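Local atomic coordinates of cystathionine gamma-synthase (PDB entry 6LD7), a protein that probably makes cystathionine in methionine biosynthesis as a pyridoxal phosphate-dependent enzyme of the trans-sulfuration family. Residues C[309-314]-C[371-376]; C[71-76]-C[221-226]; C[37-42]-C[62-67]; C[149-154]-C[180-185]; C[191-196]-C[301-306]. The protein carries 1 engineered substitution. All coordinates share one frame; numbering follows the deposited sequence.

Contact 1. Residues C[309-314]-C[371-376]; sequences AMMSFE and LRLSIG
Met311 and Phe313 pair with Leu373 and Leu371 on two neighbouring antiparallel strands of the smaller sheet in fold type I of PLP-dependent enzymes (aspartate aminotransferase-like). The strand axes come within 4.7 Å and run at 156° to each other. Five backbone hydrogen bonds join the segments. In the Met311–Leu373 pair, Leu373 N gives to Met311 O at 2.7 Å, and the return bond from Met311 N to Leu373 O is longer. Phe313 and Leu371 form a second hydrogen-bonded pair. Past the end of the strands, Ile375 N still bonds to Ala309 O.

Apolar packing fills the face that carries Met311, Phe313, Leu371 and Leu373. The CG of Phe313 stands between its own N and carbonyl carbon (chi1 77°), and the ring leans over the partner strand. Its CE1 lies 3.9 Å from Leu371 CB and its CZ meets Leu371 CD1. Helix 259-277 covers Phe313 and Ile375 here, and helix 319-327 covers Leu371.

The other face is more polar. Bends at chi2 and chi3 fold Met310 back and bring its SD 3.7 Å from Ser374 CB and its CE 3.9 Å from Arg372 CD. Ser312 OG sits 3.5 Å from Arg372 CG but bonds to Pro160 O, while Ser374 OG bonds to Gly339 N. Arg372 NH2 is hydrogen-bonded to a bound triethylene glycol, probably from the crystallisation liquor. Back on the apolar face, the Met311 methyl CE presses on Ile375 CD1 at 3.5 Å.

Contact 2. Residues C[71-76]-C[221-226]; sequences ALAELE and AVVARD
Val223 lays both methyl groups on the backbone of Ala73. This is helix-on-sheet packing in the seven-stranded sheet of the large, cofactor-binding domain. Helix 63-76 lies against strand 220-224, which runs antiparallel to both of its neighbours. The two short axes approach to 8.5 Å and cross at -52°. No hydrogen bond links the segments. The contact is apolar and buried.

Val223 does most of the work. Its CG1 is anti to its backbone N (chi1 174°), which leaves CG1 and CG2 side by side over the helix. Val223 CG1 is 3.8 Å from Ala73 CA and 4.0 Å from Glu76 CB. Val223 CG2 is 3.9 Å from Ala73 N. Ala73 CA and Val223 CA are 5.7 Å apart, the nearest CA pair of the two segments.

Two residues back on the strand, Ala221 points to the same side. The Leu72 side chain points toward the strand and sets its CD1 3.6 Å from Ala221 CB. Leu72 CB also lies near Val223 CG2. Between and beyond these two strand residues, Val222 and Ala224 turn to the opposite side and pack on helix 227-240. The strand is thus covered by a helix on each side. Asp226 OD1 caps that second helix by accepting from Leu229 N.

Glu76 touches the strand through its CB alone. Its chain bends at chi2 (-76°) and carries the carboxylate away from Val223. There, OE2 is hydrogen-bonded to His205 NE2 of strand 202-206.

Contact 3. Residues C[37-42]-C[62-67]; sequences PIVLSS and NPTRDL
The Asn62 amide has Val39 O almost in its plane, only 6° out of it. The bond from Asn62 ND2 to Val39 O is 2.8 Å and nearly straight at 171°. At the other branch of the same amide, Asn62 OD1 takes Arg65 N in its carbonyl plane at 3.1 Å, and Thr64 N more weakly. Asn62 is therefore the N-cap of helix 63-76. Its two branches are used at once, which fixes the rotation of the amide and ties the helix start to the loop 37-42. The second flat group is the Arg65 guanidinium; Asn62 CB covers one of its faces, offset toward the rim. That guanidinium bonds to Thr58 O and Gly244 O.

Thr64 takes hold of the same loop residue. Its OG1 lies beside its own backbone N (chi1 -61°) and accepts from Val39 N at 3.0 Å. Both backbone polar atoms of Val39 are thus bonded to side chains at the start of the helix, one from its N-cap and one from its first turn.

Apolar contact runs between these bonds. Val39 crosses the Pro63 ring at about a right angle, with CG2 3.8 Å from Pro63 CG.

The loop also lies at interfaces with two other subunits of the assembly. Ile38 and Leu40 pack on Leu40 and Ile38 of a second subunit, while Leu40 and Ser42 touch Asp216 and Val218 of a third.

At Pro37 a water bridges the segments. It donates to Pro37 O at 2.6 Å and bonds to Thr64 OG1 at 2.6 Å.

Contact 4. Residues C[149-154]-C[180-185]; sequences PKLVLI and LTVVDN
Asp184 N gives to Ile154 O and Val152 N to Leu180 O, each at 2.8 Å, two of five backbone hydrogen bonds between the segments. Val182 is used twice: its N gives to Val152 O and its O accepts from Ile154 N. The first bond, at the N-terminal end, runs from Leu180 N to Lys150 O at 3.0 Å and is less regular, with the donor tilted 35° from the carbonyl plane. Thr181 CA and Val183 CA add C-H contacts to the oxygens of Val152 and Ile154.

The strands are parallel and belong to a beta-alpha-beta unit whose crossover carries helix 167-176. That helix covers the face bearing Ile154 and Thr181.

Leu151, Leu153 and Val182 meet on the other face. With chi1 at 59°, Val182 CG1 is tucked in over its own backbone and turned to the partner strand. Val182 CG1 lies 3.9 Å from both Leu151 CD1 and Leu153 CD1. At the start of the strands, the Lys150 and Leu180 side chains lie side by side, with CE near CD1.

Asp184 ends its strand at the cofactor. Its OD1 bonds to Thr186 OG1. Its OD2 lies close to the pyridine N1 of the PLP-modified lysine at position 209, as in other fold type I enzymes, where an aspartate faces the pyridine nitrogen.

Contact 5. Residues C[191-196]-C[301-306]; sequences ALQKPL and ARQQKG
Leu192 O and Lys305 N form the tight part of this contact. The bond is 2.7 Å long, with the donor tilted 25° from the carbonyl plane. Gln304 CA also comes within 3.2 Å of Leu192 O. Leu192 CD2 packs 3.8 Å from Gly306 N. Beside this, the extended chain of Gln193 runs alongside Gln303 in the same direction. The Gln303 amide bonds to Thr165 O and Leu167 N. A water spans the segments: it accepts from Lys194 N at 2.9 Å and donates to Gln303 O at 2.7 Å. Gln304 NE2 gives to Gly306 O, a bond within the turn that follows the helix.

The lysine side is looser. Lys305 is exposed; its CD lies 3.7 Å from Ala191 O. Lys305 NZ stays 5.5 Å from Lys194 NZ, and the two like charges do not touch. Lys194, partly exposed, has a long, weak ion pair with Asp197.

The contact joins the loop between strands 180-184 and 202-206 of the seven-stranded sheet to the turn leading from helix 297-303 to strand 310-315 of the smaller sheet. Ala191 and Leu192 pack on Leu263 of helix 259-277, while Pro195 and Leu196 lie on Val203 of strand 202-206.

Contact 4 reaches the cofactor directly, because Asp184 lies by the PLP pyridine nitrogen. Contacts 2 and 4 share the larger sheet, with centres about 15 Å apart. Contact 5 touches both. Its Pro195 CB is 3.7 Å from Val183 CG2 of contact 4, and its Pro195 CD is 3.4 Å from Glu76 OE1 of contact 2. Helix 63-76 serves contact 3 at its start and contact 2 at its end. Helix 297-303 of contact 5 leads into strand 310-315 of contact 1, in the smaller sheet. Contacts 1 and 3 lie farthest apart, about 36 Å between centres, with contact 3 at a subunit interface.

Contact 1. Residues C[309-314]-C[371-376]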
# COMPACT_ATOMS: atom_id res chain seq x y z
N ALA C 309 29.59 -1.02 6.06
CA ALA C 309 29.50 -2.11 5.09
C ALA C 309 29.63 -1.58 3.66
O ALA C 309 29.32 -2.31 2.73
CB ALA C 309 28.23 -2.88 5.35
N MET C 310 30.08 -0.35 3.48
CA MET C 310 30.52 0.16 2.16
C MET C 310 32.04 0.02 2.07
O MET C 310 32.74 0.34 3.01
CB MET C 310 30.19 1.64 1.97
CG MET C 310 28.68 1.96 2.10
SD MET C 310 27.67 1.09 0.86
CE MET C 310 28.47 1.82 -0.59
N MET C 311 32.50 -0.40 0.92
CA MET C 311 33.92 -0.40 0.61
C MET C 311 34.11 -0.34 -0.90
O MET C 311 33.18 -0.63 -1.70
CB MET C 311 34.60 -1.64 1.21
CG MET C 311 34.38 -2.89 0.47
SD MET C 311 35.25 -4.31 1.31
CE MET C 311 34.40 -4.32 2.88
N SER C 312 35.30 0.08 -1.27
CA SER C 312 35.80 0.07 -2.65
C SER C 312 37.13 -0.65 -2.72
O SER C 312 37.83 -0.65 -1.73
CB SER C 312 35.93 1.51 -3.16
OG SER C 312 34.64 2.04 -3.27
N PHE C 313 37.51 -1.07 -3.92
CA PHE C 313 38.77 -1.75 -4.19
C PHE C 313 39.12 -1.57 -5.67
O PHE C 313 38.23 -1.46 -6.55
CB PHE C 313 38.68 -3.21 -3.68
CG PHE C 313 37.89 -4.14 -4.55
CD1 PHE C 313 36.54 -4.21 -4.43
CD2 PHE C 313 38.50 -4.82 -5.59
CE1 PHE C 313 35.78 -5.00 -5.28
CE2 PHE C 313 37.75 -5.64 -6.42
CZ PHE C 313 36.40 -5.76 -6.24
N GLU C 314 40.41 -1.43 -5.93
CA GLU C 314 41.01 -1.32 -7.29
C GLU C 314 41.43 -2.70 -7.75
O GLU C 314 42.24 -3.32 -7.07
CB GLU C 314 42.21 -0.40 -7.27
CG GLU C 314 41.75 1.02 -7.18
CD GLU C 314 42.85 2.02 -6.94
OE1 GLU C 314 42.49 3.19 -6.58
OE2 GLU C 314 44.05 1.61 -7.14
N LEU C 371 36.08 -0.55 -8.06
CA LEU C 371 34.72 -1.11 -7.87
C LEU C 371 34.27 -0.79 -6.46
O LEU C 371 35.11 -0.82 -5.54
CB LEU C 371 34.73 -2.62 -8.14
CG LEU C 371 34.91 -3.02 -9.61
CD1 LEU C 371 35.31 -4.47 -9.75
CD2 LEU C 371 33.62 -2.77 -10.38
N ARG C 372 33.00 -0.43 -6.31
CA ARG C 372 32.33 -0.14 -5.03
C ARG C 372 31.33 -1.24 -4.71
O ARG C 372 30.50 -1.59 -5.55
CB ARG C 372 31.69 1.23 -5.07
CG ARG C 372 31.17 1.64 -3.71
CD ARG C 372 30.33 2.91 -3.85
NE ARG C 372 29.02 2.56 -4.41
CZ ARG C 372 28.13 3.47 -4.79
NH1 ARG C 372 28.38 4.74 -4.55
NH2 ARG C 372 26.94 3.09 -5.22
N LEU C 373 31.44 -1.76 -3.49
CA LEU C 373 30.52 -2.73 -2.94
C LEU C 373 29.65 -2.08 -1.90
O LEU C 373 30.18 -1.51 -0.96
CB LEU C 373 31.30 -3.88 -2.29
CG LEU C 373 32.25 -4.61 -3.18
CD1 LEU C 373 32.92 -5.74 -2.40
CD2 LEU C 373 31.56 -5.18 -4.39
N SER C 374 28.36 -2.40 -2.00
CA SER C 374 27.39 -2.20 -0.90
C SER C 374 27.04 -3.60 -0.41
O SER C 374 26.33 -4.32 -1.10
CB SER C 374 26.17 -1.44 -1.34
OG SER C 374 25.18 -1.44 -0.30
N ILE C 375 27.62 -4.00 0.70
CA ILE C 375 27.55 -5.40 1.18
C ILE C 375 26.26 -5.58 1.95
O ILE C 375 25.94 -4.81 2.88
CB ILE C 375 28.82 -5.72 1.96
CG1 ILE C 375 29.99 -5.69 0.96
CG2 ILE C 375 28.71 -7.04 2.70
CD1 ILE C 375 31.28 -5.41 1.60
N GLY C 376 25.50 -6.56 1.49
CA GLY C 376 24.19 -6.90 2.07
C GLY C 376 24.29 -7.92 3.20
O GLY C 376 25.38 -8.01 3.88

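Contact 2. Residues C[71-76]-C[221-226]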
# COMPACT_ATOMS: atom_id res chain seq x y z
N ALA C 71 11.09 9.17 15.62
CA ALA C 71 12.04 8.04 15.80
C ALA C 71 13.44 8.47 15.32
O ALA C 71 14.41 8.21 16.04
CB ALA C 71 11.63 6.81 15.07
N LEU C 72 13.56 9.20 14.20
CA LEU C 72 14.91 9.58 13.77
C LEU C 72 15.48 10.67 14.70
O LEU C 72 16.69 10.62 14.94
CB LEU C 72 14.90 10.02 12.32
CG LEU C 72 14.63 8.90 11.36
CD1 LEU C 72 14.68 9.43 9.99
CD2 LEU C 72 15.63 7.78 11.46
N ALA C 73 14.67 11.61 15.17
CA ALA C 73 15.14 12.64 16.11
C ALA C 73 15.71 11.94 17.36
O ALA C 73 16.78 12.34 17.82
CB ALA C 73 14.04 13.57 16.52
N GLU C 74 15.00 10.97 17.90
CA GLU C 74 15.41 10.18 19.09
C GLU C 74 16.72 9.41 18.81
O GLU C 74 17.59 9.46 19.64
CB GLU C 74 14.34 9.24 19.59
CG GLU C 74 14.83 8.50 20.86
CD GLU C 74 13.80 7.58 21.52
OE1 GLU C 74 12.65 7.50 21.01
OE2 GLU C 74 14.14 6.90 22.54
N LEU C 75 16.91 8.75 17.70
CA LEU C 75 18.18 8.04 17.39
C LEU C 75 19.31 9.04 17.21
O LEU C 75 20.41 8.69 17.55
CB LEU C 75 18.02 7.30 16.07
CG LEU C 75 17.60 5.84 16.07
CD1 LEU C 75 16.92 5.40 17.32
CD2 LEU C 75 16.83 5.47 14.80
N GLU C 76 19.10 10.21 16.60
CA GLU C 76 20.22 11.15 16.37
C GLU C 76 20.47 12.00 17.64
O GLU C 76 21.46 12.67 17.70
CB GLU C 76 19.98 11.98 15.12
CG GLU C 76 20.14 11.24 13.82
CD GLU C 76 21.59 10.94 13.35
OE1 GLU C 76 22.60 11.02 14.15
OE2 GLU C 76 21.70 10.47 12.21
N ALA C 221 15.48 12.87 5.46
CA ALA C 221 15.22 13.34 6.82
C ALA C 221 16.27 14.37 7.21
O ALA C 221 17.44 14.29 6.77
CB ALA C 221 15.22 12.09 7.68
N VAL C 222 15.85 15.34 8.00
CA VAL C 222 16.72 16.29 8.64
C VAL C 222 16.33 16.32 10.09
O VAL C 222 15.13 16.48 10.41
CB VAL C 222 16.56 17.71 8.07
CG1 VAL C 222 17.68 18.57 8.59
CG2 VAL C 222 16.59 17.68 6.62
N VAL C 223 17.33 16.25 10.93
CA VAL C 223 17.19 16.35 12.37
C VAL C 223 18.03 17.54 12.82
O VAL C 223 19.22 17.65 12.51
CB VAL C 223 17.58 15.02 13.05
CG1 VAL C 223 17.57 15.18 14.55
CG2 VAL C 223 16.65 13.86 12.67
N ALA C 224 17.40 18.43 13.56
CA ALA C 224 18.04 19.59 14.17
C ALA C 224 18.30 19.32 15.65
O ALA C 224 17.41 18.77 16.32
CB ALA C 224 17.24 20.84 14.01
N ARG C 225 19.45 19.78 16.12
CA ARG C 225 19.81 19.71 17.55
C ARG C 225 18.83 20.61 18.29
O ARG C 225 18.32 20.20 19.28
CB ARG C 225 21.26 20.18 17.76
CG ARG C 225 21.89 19.92 19.13
CD ARG C 225 23.46 20.22 19.13
NE ARG C 225 23.56 21.68 19.47
CZ ARG C 225 24.11 22.74 18.80
NH1 ARG C 225 24.86 22.67 17.71
NH2 ARG C 225 23.96 23.93 19.32
N ASP C 226 18.62 21.82 17.78
CA ASP C 226 17.87 22.89 18.50
C ASP C 226 16.41 22.98 18.00
O ASP C 226 16.20 22.98 16.75
CB ASP C 226 18.69 24.17 18.36
CG ASP C 226 17.99 25.41 18.88
OD1 ASP C 226 17.09 25.95 18.19
OD2 ASP C 226 18.33 25.82 19.99

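Contact 3. Residues C[37-42]-C[62-67]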
# COMPACT_ATOMS: atom_id res chain seq x y z
N PRO C 37 -1.61 2.62 12.75
CA PRO C 37 -2.34 2.77 11.48
C PRO C 37 -1.72 3.77 10.50
O PRO C 37 -1.22 4.75 10.97
CB PRO C 37 -3.70 3.31 11.95
CG PRO C 37 -3.86 2.66 13.35
CD PRO C 37 -2.47 2.84 13.93
N ILE C 38 -1.80 3.48 9.19
CA ILE C 38 -1.29 4.36 8.11
C ILE C 38 -2.33 5.46 7.86
O ILE C 38 -3.48 5.16 7.44
CB ILE C 38 -0.99 3.59 6.83
CG1 ILE C 38 -0.18 2.32 7.10
CG2 ILE C 38 -0.36 4.52 5.80
CD1 ILE C 38 -0.05 1.43 5.82
N VAL C 39 -1.99 6.70 8.21
CA VAL C 39 -2.88 7.86 7.99
C VAL C 39 -2.53 8.48 6.64
O VAL C 39 -1.66 9.40 6.55
CB VAL C 39 -2.76 8.84 9.16
CG1 VAL C 39 -3.72 9.96 8.99
CG2 VAL C 39 -2.92 8.19 10.52
N LEU C 40 -3.16 7.95 5.59
CA LEU C 40 -3.03 8.52 4.23
C LEU C 40 -3.72 9.89 4.06
O LEU C 40 -3.34 10.60 3.14
CB LEU C 40 -3.59 7.48 3.28
CG LEU C 40 -2.78 6.20 3.16
CD1 LEU C 40 -3.30 5.37 2.01
CD2 LEU C 40 -1.28 6.44 2.94
N SER C 41 -4.73 10.21 4.88
CA SER C 41 -5.68 11.33 4.71
C SER C 41 -4.92 12.60 4.41
O SER C 41 -4.06 12.93 5.20
CB SER C 41 -6.58 11.51 5.94
OG SER C 41 -7.71 12.27 5.58
N SER C 42 -5.36 13.34 3.39
CA SER C 42 -4.78 14.64 3.03
C SER C 42 -5.24 15.65 4.08
O SER C 42 -4.50 16.58 4.34
CB SER C 42 -5.15 15.03 1.60
OG SER C 42 -6.56 15.03 1.47
N ASN C 62 1.51 15.34 9.42
CA ASN C 62 0.77 14.04 9.27
C ASN C 62 1.32 13.11 10.32
O ASN C 62 2.54 13.11 10.54
CB ASN C 62 0.99 13.47 7.89
CG ASN C 62 0.45 12.08 7.76
OD1 ASN C 62 1.14 11.17 8.23
ND2 ASN C 62 -0.72 11.95 7.12
N PRO C 63 0.46 12.40 11.09
CA PRO C 63 0.95 11.60 12.22
C PRO C 63 1.84 10.43 11.82
O PRO C 63 2.75 10.10 12.60
CB PRO C 63 -0.30 11.08 12.94
CG PRO C 63 -1.40 11.31 11.97
CD PRO C 63 -1.00 12.41 11.01
N THR C 64 1.60 9.78 10.70
CA THR C 64 2.46 8.64 10.26
C THR C 64 3.88 9.17 9.95
O THR C 64 4.90 8.56 10.36
CB THR C 64 1.84 7.93 9.07
OG1 THR C 64 0.57 7.43 9.55
CG2 THR C 64 2.79 6.86 8.56
N ARG C 65 3.94 10.29 9.24
CA ARG C 65 5.23 10.93 8.89
C ARG C 65 5.98 11.38 10.18
O ARG C 65 7.16 11.17 10.29
CB ARG C 65 5.00 12.06 7.89
CG ARG C 65 6.31 12.59 7.33
CD ARG C 65 6.17 13.41 6.06
NE ARG C 65 5.48 14.55 6.42
CZ ARG C 65 4.33 14.99 5.88
NH1 ARG C 65 3.78 14.56 4.76
NH2 ARG C 65 3.82 16.03 6.48
N ASP C 66 5.26 11.99 11.13
CA ASP C 66 5.79 12.52 12.39
C ASP C 66 6.32 11.37 13.26
O ASP C 66 7.26 11.59 13.95
CB ASP C 66 4.75 13.31 13.16
CG ASP C 66 4.59 14.70 12.59
OD1 ASP C 66 5.39 15.08 11.72
OD2 ASP C 66 3.60 15.32 12.91
N LEU C 67 5.74 10.20 13.24
CA LEU C 67 6.34 9.09 14.01
C LEU C 67 7.73 8.83 13.49
O LEU C 67 8.51 8.46 14.25
CB LEU C 67 5.56 7.82 13.75
CG LEU C 67 4.63 7.37 14.84
CD1 LEU C 67 3.91 6.13 14.30
CD2 LEU C 67 5.43 7.06 16.09
O HOH W 1 1.09 5.89 11.54

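Contact 4. Residues C[149-154]-C[180-185]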
# COMPACT_ATOMS: atom_id res chain seq x y z
N PRO C 149 32.05 31.60 6.68
CA PRO C 149 30.93 31.01 5.96
C PRO C 149 29.71 30.90 6.87
O PRO C 149 29.83 30.89 8.09
CB PRO C 149 31.47 29.63 5.54
CG PRO C 149 32.54 29.32 6.56
CD PRO C 149 33.10 30.65 7.01
N LYS C 150 28.51 30.77 6.29
CA LYS C 150 27.31 30.59 7.13
C LYS C 150 27.19 29.13 7.53
O LYS C 150 26.63 28.81 8.61
CB LYS C 150 26.09 31.02 6.31
CG LYS C 150 24.79 30.91 7.06
CD LYS C 150 24.68 32.01 8.07
CE LYS C 150 23.67 31.62 9.10
NZ LYS C 150 22.40 32.11 8.62
N LEU C 151 27.53 28.23 6.62
CA LEU C 151 27.17 26.80 6.81
C LEU C 151 28.32 26.02 6.26
O LEU C 151 28.78 26.38 5.17
CB LEU C 151 25.88 26.50 6.00
CG LEU C 151 25.36 25.07 6.05
CD1 LEU C 151 25.04 24.71 7.48
CD2 LEU C 151 24.07 24.95 5.19
N VAL C 152 28.63 24.91 6.92
CA VAL C 152 29.64 23.92 6.47
C VAL C 152 28.98 22.58 6.41
O VAL C 152 28.38 22.18 7.39
CB VAL C 152 30.81 23.86 7.47
CG1 VAL C 152 31.79 22.79 7.05
CG2 VAL C 152 31.45 25.20 7.62
N LEU C 153 29.12 21.93 5.29
CA LEU C 153 28.60 20.58 5.05
C LEU C 153 29.76 19.60 5.28
O LEU C 153 30.85 19.76 4.64
CB LEU C 153 28.01 20.44 3.64
CG LEU C 153 27.78 19.00 3.15
CD1 LEU C 153 26.63 18.38 3.90
CD2 LEU C 153 27.47 18.95 1.65
N ILE C 154 29.48 18.55 6.06
CA ILE C 154 30.39 17.41 6.22
C ILE C 154 29.73 16.15 5.71
O ILE C 154 28.59 15.88 6.11
CB ILE C 154 30.75 17.26 7.68
CG1 ILE C 154 31.31 18.53 8.25
CG2 ILE C 154 31.65 16.08 7.88
CD1 ILE C 154 31.42 18.47 9.71
N LEU C 180 27.29 27.42 11.18
CA LEU C 180 26.50 26.21 11.45
C LEU C 180 27.13 25.04 10.68
O LEU C 180 27.77 25.25 9.61
CB LEU C 180 25.05 26.45 11.05
CG LEU C 180 24.39 27.64 11.71
CD1 LEU C 180 23.21 28.05 10.90
CD2 LEU C 180 23.95 27.29 13.12
N THR C 181 26.99 23.83 11.22
CA THR C 181 27.41 22.60 10.53
C THR C 181 26.21 21.69 10.26
O THR C 181 25.32 21.55 11.13
CB THR C 181 28.46 21.89 11.39
OG1 THR C 181 27.91 21.87 12.72
CG2 THR C 181 29.74 22.68 11.28
N VAL C 182 26.22 21.08 9.09
CA VAL C 182 25.27 20.05 8.68
C VAL C 182 26.06 18.82 8.29
O VAL C 182 26.99 18.93 7.51
CB VAL C 182 24.31 20.53 7.55
CG1 VAL C 182 24.97 20.97 6.25
CG2 VAL C 182 23.32 19.41 7.21
N VAL C 183 25.72 17.66 8.85
CA VAL C 183 26.39 16.41 8.47
C VAL C 183 25.44 15.52 7.70
O VAL C 183 24.35 15.18 8.21
CB VAL C 183 26.90 15.71 9.72
CG1 VAL C 183 27.72 14.50 9.33
CG2 VAL C 183 27.68 16.67 10.60
N ASP C 184 25.91 15.06 6.56
CA ASP C 184 25.23 14.02 5.76
C ASP C 184 25.70 12.68 6.31
O ASP C 184 26.77 12.31 5.93
CB ASP C 184 25.52 14.18 4.27
CG ASP C 184 24.66 13.26 3.41
OD1 ASP C 184 24.21 12.22 3.98
OD2 ASP C 184 24.48 13.58 2.19
N ASN C 185 24.84 12.03 7.10
CA ASN C 185 25.09 10.79 7.86
C ASN C 185 24.46 9.56 7.16
O ASN C 185 24.25 8.53 7.79
CB ASN C 185 24.54 10.97 9.28
CG ASN C 185 25.14 10.00 10.30
OD1 ASN C 185 24.45 9.61 11.29
ND2 ASN C 185 26.36 9.56 10.03

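Contact 5. Residues C[191-196]-C[301-306]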
# COMPACT_ATOMS: atom_id res chain seq x y z
N ALA C 191 22.56 4.56 13.75
CA ALA C 191 22.99 3.46 14.64
C ALA C 191 24.53 3.46 14.74
O ALA C 191 25.01 2.83 15.64
CB ALA C 191 22.53 2.14 14.06
N LEU C 192 25.26 3.96 13.75
CA LEU C 192 26.75 3.85 13.70
C LEU C 192 27.50 5.18 13.93
O LEU C 192 28.69 5.15 14.21
CB LEU C 192 27.13 3.20 12.36
CG LEU C 192 26.74 1.74 12.22
CD1 LEU C 192 27.24 1.14 10.92
CD2 LEU C 192 27.18 0.94 13.45
N GLN C 193 26.80 6.31 13.92
CA GLN C 193 27.45 7.63 14.04
C GLN C 193 26.35 8.61 14.40
O GLN C 193 25.25 8.64 13.69
CB GLN C 193 28.21 8.02 12.74
CG GLN C 193 28.95 9.32 12.83
CD GLN C 193 29.69 9.59 11.54
OE1 GLN C 193 29.08 10.03 10.48
NE2 GLN C 193 31.00 9.40 11.61
N LYS C 194 26.68 9.43 15.37
CA LYS C 194 25.78 10.47 15.92
C LYS C 194 26.45 11.83 15.90
O LYS C 194 26.95 12.34 16.92
CB LYS C 194 25.37 10.07 17.32
CG LYS C 194 24.47 8.84 17.38
CD LYS C 194 24.07 8.44 18.81
CE LYS C 194 23.32 9.59 19.46
NZ LYS C 194 22.69 9.16 20.73
N PRO C 195 26.37 12.53 14.75
CA PRO C 195 27.04 13.81 14.59
C PRO C 195 26.57 14.89 15.57
O PRO C 195 27.40 15.78 15.95
CB PRO C 195 26.79 14.18 13.14
CG PRO C 195 26.55 12.85 12.49
CD PRO C 195 25.75 12.06 13.51
N LEU C 196 25.34 14.80 16.05
CA LEU C 196 24.83 15.83 17.00
C LEU C 196 25.52 15.64 18.34
O LEU C 196 25.55 16.60 19.03
CB LEU C 196 23.31 15.81 17.19
CG LEU C 196 22.44 15.89 15.92
CD1 LEU C 196 20.93 15.88 16.24
CD2 LEU C 196 22.75 17.12 15.09
N ALA C 301 37.45 4.55 14.31
CA ALA C 301 37.27 3.64 15.49
C ALA C 301 36.76 4.47 16.66
O ALA C 301 35.98 3.99 17.39
CB ALA C 301 38.58 2.91 15.89
N ARG C 302 37.09 5.75 16.76
CA ARG C 302 36.60 6.59 17.90
C ARG C 302 35.29 7.30 17.55
O ARG C 302 34.56 7.43 18.46
CB ARG C 302 37.62 7.67 18.34
CG ARG C 302 38.81 6.97 19.01
CD ARG C 302 38.64 6.49 20.46
NE ARG C 302 38.74 7.70 21.31
CZ ARG C 302 39.87 8.42 21.54
NH1 ARG C 302 39.81 9.54 22.25
NH2 ARG C 302 41.05 8.02 21.08
N GLN C 303 35.06 7.86 16.36
CA GLN C 303 33.84 8.65 16.23
C GLN C 303 32.64 7.83 15.71
O GLN C 303 31.58 8.38 15.69
CB GLN C 303 34.11 9.89 15.41
CG GLN C 303 34.15 9.70 13.95
CD GLN C 303 34.39 10.98 13.18
OE1 GLN C 303 34.82 12.01 13.69
NE2 GLN C 303 34.32 10.85 11.87
N GLN C 304 32.83 6.58 15.31
CA GLN C 304 31.84 5.67 14.71
C GLN C 304 31.65 4.48 15.68
O GLN C 304 32.62 4.13 16.32
CB GLN C 304 32.25 5.14 13.31
CG GLN C 304 32.62 6.21 12.30
CD GLN C 304 33.11 5.67 10.97
OE1 GLN C 304 33.59 6.48 10.16
NE2 GLN C 304 33.01 4.35 10.71
N LYS C 305 30.46 3.86 15.76
CA LYS C 305 30.26 2.64 16.57
C LYS C 305 30.51 1.41 15.71
O LYS C 305 30.39 0.34 16.26
CB LYS C 305 28.87 2.62 17.19
CG LYS C 305 28.59 3.91 17.96
CD LYS C 305 27.13 4.22 18.29
CE LYS C 305 26.78 3.78 19.70
NZ LYS C 305 25.60 4.53 20.18
N GLY C 306 30.85 1.54 14.43
CA GLY C 306 31.33 0.35 13.69
C GLY C 306 31.89 0.86 12.40
O GLY C 306 31.73 2.09 12.15
O HOH W 2 29.11 8.72 16.83